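Local coordinates for protein beta-galactosidase (Bacteroides thetaiotaomicron, PDB 5MUJ) that probably acts as an arabinofuranosidase in the breakdown of plant rhamnogalacturonan II by a gut bacterium, and is bound here to the chain B glycan of that pectin, at residues A[56-62]-A[76-82]; A[237-242]-A[266-272]. One frame throughout, in Å; residues are numbered along the deposited sequence.

Contact 1: residues A[56-62]-A[76-82]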
loop_
_atom_site.group_PDB
_atom_site.type_symbol
_atom_site.label_atom_id
_atom_site.label_comp_id
_atom_site.label_asym_id
_atom_site.label_seq_id
_atom_site.Cartn_x
_atom_site.Cartn_y
_atom_site.Cartn_z
ATOM N N ASN A 56 3.698 20.486 -10.293
ATOM C CA ASN A 56 3.271 19.390 -11.178
ATOM C C ASN A 56 4.336 18.363 -11.541
ATOM O O ASN A 56 4.021 17.430 -12.253
ATOM C CB ASN A 56 2.667 19.963 -12.473
ATOM C CG ASN A 56 1.360 20.669 -12.212
ATOM O OD1 ASN A 56 1.071 21.740 -12.762
ATOM N ND2 ASN A 56 0.580 20.092 -11.314
ATOM N N TYR A 57 5.533 18.498 -10.987
ATOM C CA TYR A 57 6.652 17.584 -11.246
ATOM C C TYR A 57 6.993 16.738 -10.006
ATOM O O TYR A 57 8.131 16.251 -9.826
ATOM C CB TYR A 57 7.837 18.398 -11.781
ATOM C CG TYR A 57 7.466 19.070 -13.066
ATOM C CD1 TYR A 57 6.705 20.245 -13.074
ATOM C CD2 TYR A 57 7.784 18.479 -14.286
ATOM C CE1 TYR A 57 6.300 20.813 -14.267
ATOM C CE2 TYR A 57 7.388 19.041 -15.483
ATOM C CZ TYR A 57 6.659 20.216 -15.472
ATOM O OH TYR A 57 6.264 20.759 -16.669
ATOM N N HIS A 58 5.989 16.502 -9.173
ATOM C CA HIS A 58 6.057 15.553 -8.079
ATOM C C HIS A 58 4.697 14.909 -7.969
ATOM O O HIS A 58 3.647 15.560 -8.202
ATOM C CB HIS A 58 6.477 16.191 -6.731
ATOM C CG HIS A 58 7.838 16.819 -6.753
ATOM N ND1 HIS A 58 8.990 16.146 -6.399
ATOM C CD2 HIS A 58 8.228 18.070 -7.084
ATOM C CE1 HIS A 58 10.027 16.955 -6.525
ATOM N NE2 HIS A 58 9.593 18.127 -6.940
ATOM N N LYS A 59 4.705 13.628 -7.611
ATOM C CA LYS A 59 3.507 12.868 -7.355
ATOM C C LYS A 59 3.687 12.140 -6.037
ATOM O O LYS A 59 4.747 11.592 -5.778
ATOM C CB LYS A 59 3.272 11.857 -8.492
ATOM C CG LYS A 59 3.142 12.495 -9.859
ATOM C CD LYS A 59 3.038 11.442 -10.975
ATOM C CE LYS A 59 3.185 11.977 -12.399
ATOM N NZ LYS A 59 2.067 12.866 -12.835
ATOM N N ILE A 60 2.627 12.089 -5.242
ATOM C CA ILE A 60 2.652 11.568 -3.874
ATOM C C ILE A 60 1.635 10.413 -3.729
ATOM O O ILE A 60 0.464 10.574 -4.087
ATOM C CB ILE A 60 2.356 12.713 -2.867
ATOM C CG1 ILE A 60 3.577 13.651 -2.809
ATOM C CG2 ILE A 60 2.019 12.143 -1.494
ATOM C CD1 ILE A 60 3.381 14.888 -1.953
ATOM N N ASP A 61 2.060 9.307 -3.116
ATOM C CA ASP A 61 1.243 8.086 -3.063
ATOM C C ASP A 61 1.615 7.210 -1.865
ATOM O O ASP A 61 2.571 7.522 -1.100
ATOM C CB ASP A 61 1.481 7.340 -4.414
ATOM C CG ASP A 61 0.426 6.326 -4.802
ATOM O OD1 ASP A 61 -0.386 5.849 -3.997
ATOM O OD2 ASP A 61 0.438 5.973 -5.997
ATOM N N CYS A 62 0.868 6.138 -1.689
ATOM C CA CYS A 62 1.252 4.986 -0.891
ATOM C C CYS A 62 1.392 5.302 0.588
ATOM O O CYS A 62 2.462 5.152 1.136
ATOM C CB CYS A 62 2.580 4.381 -1.375
ATOM S SG CYS A 62 2.672 3.817 -3.086
ATOM N N TYR A 76 5.102 7.957 3.040
ATOM C CA TYR A 76 4.577 8.035 1.672
ATOM C C TYR A 76 5.714 8.090 0.637
ATOM O O TYR A 76 6.860 8.347 0.973
ATOM C CB TYR A 76 3.593 9.188 1.510
ATOM C CG TYR A 76 4.191 10.574 1.714
ATOM C CD1 TYR A 76 4.736 11.281 0.643
ATOM C CD2 TYR A 76 4.159 11.204 2.980
ATOM C CE1 TYR A 76 5.304 12.533 0.803
ATOM C CE2 TYR A 76 4.715 12.482 3.151
ATOM C CZ TYR A 76 5.227 13.158 2.069
ATOM O OH TYR A 76 5.773 14.410 2.209
ATOM N N VAL A 77 5.381 7.773 -0.614
ATOM C CA VAL A 77 6.379 7.815 -1.652
ATOM C C VAL A 77 6.164 9.065 -2.515
ATOM O O VAL A 77 5.035 9.553 -2.689
ATOM C CB VAL A 77 6.398 6.516 -2.511
ATOM C CG1 VAL A 77 6.579 5.322 -1.571
ATOM C CG2 VAL A 77 5.153 6.394 -3.403
ATOM N N VAL A 78 7.263 9.589 -3.009
ATOM C CA VAL A 78 7.288 10.688 -3.920
ATOM C C VAL A 78 7.996 10.212 -5.225
ATOM O O VAL A 78 9.102 9.635 -5.204
ATOM C CB VAL A 78 8.071 11.878 -3.338
ATOM C CG1 VAL A 78 8.295 12.951 -4.385
ATOM C CG2 VAL A 78 7.347 12.474 -2.113
ATOM N N TYR A 79 7.369 10.491 -6.343
ATOM C CA TYR A 79 7.985 10.346 -7.682
ATOM C C TYR A 79 8.219 11.756 -8.193
ATOM O O TYR A 79 7.289 12.583 -8.131
ATOM C CB TYR A 79 7.054 9.578 -8.625
ATOM C CG TYR A 79 7.499 9.648 -10.065
ATOM C CD1 TYR A 79 8.621 8.935 -10.499
ATOM C CD2 TYR A 79 6.831 10.427 -10.982
ATOM C CE1 TYR A 79 9.059 9.031 -11.798
ATOM C CE2 TYR A 79 7.251 10.507 -12.302
ATOM C CZ TYR A 79 8.375 9.801 -12.701
ATOM O OH TYR A 79 8.825 9.824 -14.001
ATOM N N ASN A 80 9.441 12.062 -8.616
ATOM C CA ASN A 80 9.839 13.456 -8.893
ATOM C C ASN A 80 9.838 13.786 -10.371
ATOM O O ASN A 80 10.800 14.348 -10.913
ATOM C CB ASN A 80 11.182 13.799 -8.251
ATOM C CG ASN A 80 12.323 12.955 -8.790
ATOM O OD1 ASN A 80 12.109 11.884 -9.368
ATOM N ND2 ASN A 80 13.535 13.408 -8.570
ATOM N N GLY A 81 8.721 13.456 -11.005
ATOM C CA GLY A 81 8.500 13.739 -12.415
ATOM C C GLY A 81 7.028 14.025 -12.660
ATOM O O GLY A 81 6.189 13.659 -11.846
ATOM N N LYS A 82 6.738 14.663 -13.790
ATOM C CA LYS A 82 5.356 14.839 -14.305
ATOM C C LYS A 82 4.846 13.692 -15.180
ATOM O O LYS A 82 3.653 13.395 -15.199
ATOM C CB LYS A 82 5.261 16.131 -15.123
ATOM C CG LYS A 82 3.851 16.482 -15.567
ATOM C CD LYS A 82 3.737 17.872 -16.171
ATOM C CE LYS A 82 2.283 18.192 -16.489
ATOM N NZ LYS A 82 1.771 17.444 -17.664
#

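Contact 2: residues A[237-242]-A[266-272]. With 8PK (4-O-[(1R)-1-hydroxyethyl]-2-O-methyl-alpha-L-fucopyranose), chain B; GAL (beta-D-galactopyranose), chain C.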
loop_
_atom_site.group_PDB
_atom_site.type_symbol
_atom_site.label_atom_id
_atom_site.label_comp_id
_atom_site.label_asym_id
_atom_site.label_seq_id
_atom_site.Cartn_x
_atom_site.Cartn_y
_atom_site.Cartn_z
ATOM N N LEU A 237 -3.413 -14.043 -19.906
ATOM C CA LEU A 237 -3.803 -12.693 -19.526
ATOM C C LEU A 237 -2.783 -12.109 -18.552
ATOM O O LEU A 237 -2.477 -12.711 -17.512
ATOM C CB LEU A 237 -5.175 -12.698 -18.841
ATOM C CG LEU A 237 -6.370 -13.106 -19.711
ATOM C CD1 LEU A 237 -7.629 -13.095 -18.861
ATOM C CD2 LEU A 237 -6.532 -12.217 -20.944
ATOM N N LYS A 238 -2.274 -10.937 -18.918
ATOM C CA LYS A 238 -1.428 -10.143 -18.042
ATOM C C LYS A 238 -2.286 -9.402 -17.013
ATOM O O LYS A 238 -3.389 -8.919 -17.321
ATOM C CB LYS A 238 -0.592 -9.153 -18.866
ATOM C CG LYS A 238 0.540 -8.496 -18.079
ATOM C CD LYS A 238 0.991 -7.127 -18.607
ATOM C CE LYS A 238 -0.048 -6.012 -18.454
ATOM N NZ LYS A 238 -0.304 -5.620 -17.031
ATOM N N GLY A 239 -1.767 -9.342 -15.786
ATOM C CA GLY A 239 -2.355 -8.485 -14.721
ATOM C C GLY A 239 -1.473 -8.414 -13.485
ATOM O O GLY A 239 -0.355 -8.900 -13.484
ATOM N N GLU A 240 -2.011 -7.780 -12.423
ATOM C CA GLU A 240 -1.388 -7.747 -11.075
ATOM C C GLU A 240 -2.276 -8.431 -10.070
ATOM O O GLU A 240 -3.490 -8.215 -10.044
ATOM C CB GLU A 240 -1.170 -6.314 -10.527
ATOM C CG GLU A 240 -0.246 -5.519 -11.399
ATOM C CD GLU A 240 0.185 -4.199 -10.793
ATOM O OE1 GLU A 240 0.118 -4.016 -9.559
ATOM O OE2 GLU A 240 0.567 -3.326 -11.577
ATOM N N ARG A 241 -1.665 -9.265 -9.279
ATOM C CA ARG A 241 -2.335 -10.173 -8.410
ATOM C C ARG A 241 -1.625 -10.163 -7.050
ATOM O O ARG A 241 -0.455 -9.745 -6.943
ATOM C CB ARG A 241 -2.291 -11.587 -9.014
ATOM C CG ARG A 241 -3.035 -11.711 -10.325
ATOM C CD ARG A 241 -2.722 -13.063 -11.001
ATOM N NE ARG A 241 -3.343 -13.112 -12.312
ATOM C CZ ARG A 241 -2.781 -12.695 -13.455
ATOM N NH1 ARG A 241 -1.584 -12.112 -13.466
ATOM N NH2 ARG A 241 -3.429 -12.839 -14.607
ATOM N N VAL A 242 -2.278 -10.747 -6.055
ATOM C CA VAL A 242 -1.803 -10.722 -4.673
ATOM C C VAL A 242 -1.398 -12.121 -4.216
ATOM O O VAL A 242 -2.175 -13.088 -4.365
ATOM C CB VAL A 242 -2.874 -10.145 -3.737
ATOM C CG1 VAL A 242 -2.475 -10.341 -2.299
ATOM C CG2 VAL A 242 -3.098 -8.671 -4.031
ATOM N N ALA A 266 -9.119 -10.425 -15.607
ATOM C CA ALA A 266 -9.428 -9.827 -16.903
ATOM C C ALA A 266 -8.124 -9.212 -17.450
ATOM O O ALA A 266 -7.133 -9.053 -16.715
ATOM C CB ALA A 266 -10.522 -8.765 -16.764
ATOM N N ASP A 267 -8.148 -8.869 -18.738
ATOM C CA ASP A 267 -6.994 -8.323 -19.433
ATOM C C ASP A 267 -6.511 -7.004 -18.829
ATOM O O ASP A 267 -7.197 -5.958 -18.904
ATOM C CB ASP A 267 -7.315 -8.117 -20.915
ATOM C CG ASP A 267 -6.110 -7.627 -21.720
ATOM O OD1 ASP A 267 -4.970 -7.619 -21.192
ATOM O OD2 ASP A 267 -6.303 -7.258 -22.895
ATOM N N GLY A 268 -5.321 -7.065 -18.241
ATOM C CA GLY A 268 -4.663 -5.894 -17.708
ATOM C C GLY A 268 -5.213 -5.454 -16.358
ATOM O O GLY A 268 -4.769 -4.430 -15.850
ATOM N N THR A 269 -6.128 -6.208 -15.745
ATOM C CA THR A 269 -6.740 -5.774 -14.457
ATOM C C THR A 269 -5.725 -5.869 -13.334
ATOM O O THR A 269 -4.945 -6.847 -13.271
ATOM C CB THR A 269 -7.949 -6.644 -14.065
ATOM O OG1 THR A 269 -8.911 -6.590 -15.119
ATOM C CG2 THR A 269 -8.597 -6.185 -12.746
ATOM N N ILE A 270 -5.762 -4.876 -12.438
ATOM C CA ILE A 270 -4.855 -4.812 -11.322
ATOM C C ILE A 270 -5.645 -5.083 -10.079
ATOM O O ILE A 270 -6.697 -4.492 -9.882
ATOM C CB ILE A 270 -4.168 -3.440 -11.231
ATOM C CG1 ILE A 270 -3.197 -3.269 -12.397
ATOM C CG2 ILE A 270 -3.373 -3.303 -9.952
ATOM C CD1 ILE A 270 -2.630 -1.861 -12.535
ATOM N N THR A 271 -5.107 -5.936 -9.231
ATOM C CA THR A 271 -5.574 -6.153 -7.881
ATOM C C THR A 271 -4.328 -5.962 -7.029
ATOM O O THR A 271 -3.304 -6.656 -7.245
ATOM C CB THR A 271 -6.143 -7.571 -7.655
ATOM O OG1 THR A 271 -7.192 -7.842 -8.605
ATOM C CG2 THR A 271 -6.660 -7.750 -6.207
ATOM N N GLY A 272 -4.403 -5.027 -6.068
ATOM C CA GLY A 272 -3.258 -4.825 -5.257
ATOM C C GLY A 272 -3.357 -3.990 -4.003
ATOM O O GLY A 272 -4.429 -3.731 -3.462
HETATM O O9 8PK B . 7.648 -4.357 -18.068
HETATM C C8 8PK B . 7.062 -4.537 -16.784
HETATM C C10 8PK B . 8.128 -4.524 -15.711
HETATM O O4 8PK B . 6.075 -3.521 -16.550
HETATM C C4 8PK B . 5.081 -3.444 -17.575
HETATM C C5 8PK B . 4.575 -2.019 -17.662
HETATM C C6 8PK B . 5.717 -1.029 -17.925
HETATM O O5 8PK B . 3.888 -1.670 -16.439
HETATM C C3 8PK B . 3.930 -4.409 -17.308
HETATM O O3 8PK B . 4.359 -5.772 -17.221
HETATM C C2 8PK B . 3.270 -4.020 -16.006
HETATM O O2 8PK B . 2.169 -4.912 -15.789
HETATM C C7 8PK B . 2.365 -5.836 -14.708
HETATM C C1 8PK B . 2.820 -2.559 -16.064
HETATM C C1 GAL C . 0.581 -1.152 -18.721
HETATM C C2 GAL C . 0.942 -1.274 -17.249
HETATM C C3 GAL C . -0.315 -1.352 -16.412
HETATM C C4 GAL C . -1.241 -0.182 -16.747
HETATM C C5 GAL C . -1.482 -0.065 -18.258
HETATM C C6 GAL C . -2.312 1.161 -18.624
HETATM O O2 GAL C . 1.749 -2.419 -16.997
HETATM O O3 GAL C . 0.060 -1.370 -15.027
HETATM O O4 GAL C . -0.554 1.026 -16.400
HETATM O O5 GAL C . -0.244 -0.023 -18.999
HETATM O O6 GAL C . -2.636 1.060 -20.022
HETATM O O HOH W 1 -2.030 -4.832 -15.302
HETATM O O HOH W 2 -5.952 -9.115 -10.622
#

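Contact 1: residues A[56-62]-A[76-82]
K59 lays its side chain along the other segment and ends at K82, where NZ donates to the backbone O of K82 at 2.9 Å, from 41° outside the carbonyl plane. The chain runs extended as far as CE and bends only at its last torsion (chi4 -67°), which turns the ammonium group toward this carbonyl; E355 O is a second acceptor. On the way, K59 CD passes the edge of the Y79 ring, 3.9 Å from CD2. K82 sends its own side chain against Y57: CB comes within 3.5 Å of Y57 CD2, and CD makes an off-centre CH-pi contact, 4.2 Å from the ring centroid, while Y57 OH bonds to E378. These residues sit at the open end of the beta hairpin 59-68/71-79, the first two strands of a four-stranded antiparallel blade. K59 with Y79 and D61 with V77 are hydrogen-bonded pairs; I60 with V78, between them, is not. V77, third in buried surface, meets C62 SG with CG2 at 3.6 Å and also borders D61 CB. The D61 carboxylate leads away to salt bridges with K334 and R357. On the face opposite K59 and V77, I60 CG2 touches Y76 CD1 at 3.6 Å.

Contact 2: residues A[237-242]-A[266-272]
K238 and G268 begin a run of backbone hydrogen bonds: G268 N points at K238 O, 2.8 Å away and almost in line with the carbonyl. Further on, E240 N donates to T269 O at 3.2 Å, and E240 O receives T271 N at 2.9 Å from well above its plane. A type II turn from A266 to T269 brings 266-272 alongside 237-242. One water takes a bond from K238 NZ and gives one to G268 O; another lies between E240 O and T271 OG1, a hydroxyl also bonded to H264. Van der Waals packing centres on E240, whose chain and carboxylate lie along I270, the two pointing the same way; I270 CG1 rests 3.8 Å from E240 CG. Replacing E240 with alanine would remove the carboxylate and is likely to bare this flank of I270 and cost N227 its weak bond to OE1. The bends in K238 (chi3 68°, chi4 68°) bring NZ to O2 of the methylated fucose at 2.9 Å; separately, I270 CD1 lies 3.7 Å from O3 of the galactose. Strand 238-247 of one blade meets the first strand, 270-279, of the next at 17°, an inter-blade contact of the five-bladed beta-propeller, at its glycan pocket.

Overall arrangement
Contact 1 lies within one blade, joining its first two strands, whereas contact 2 joins two consecutive blades later in the chain. Their centres are 23 Å apart and their nearest atoms about 10 Å, without touching; the bound glycan relates them. In contact 1, the side chain of D61 is about 4 Å from a bound alpha-L-rhamnopyranose. In contact 2, K238 comes within about 3 Å of the aceric acid, and I270 within about 4 Å of a rhamnose. Residues of both thus belong to the 19-residue glycan pocket. In sequence the sheet 121-184 comes between them; around the ring, the sheet that joins 45-51 to 331-363 closes the propeller between the last blade of contact 2 and the blade of contact 1.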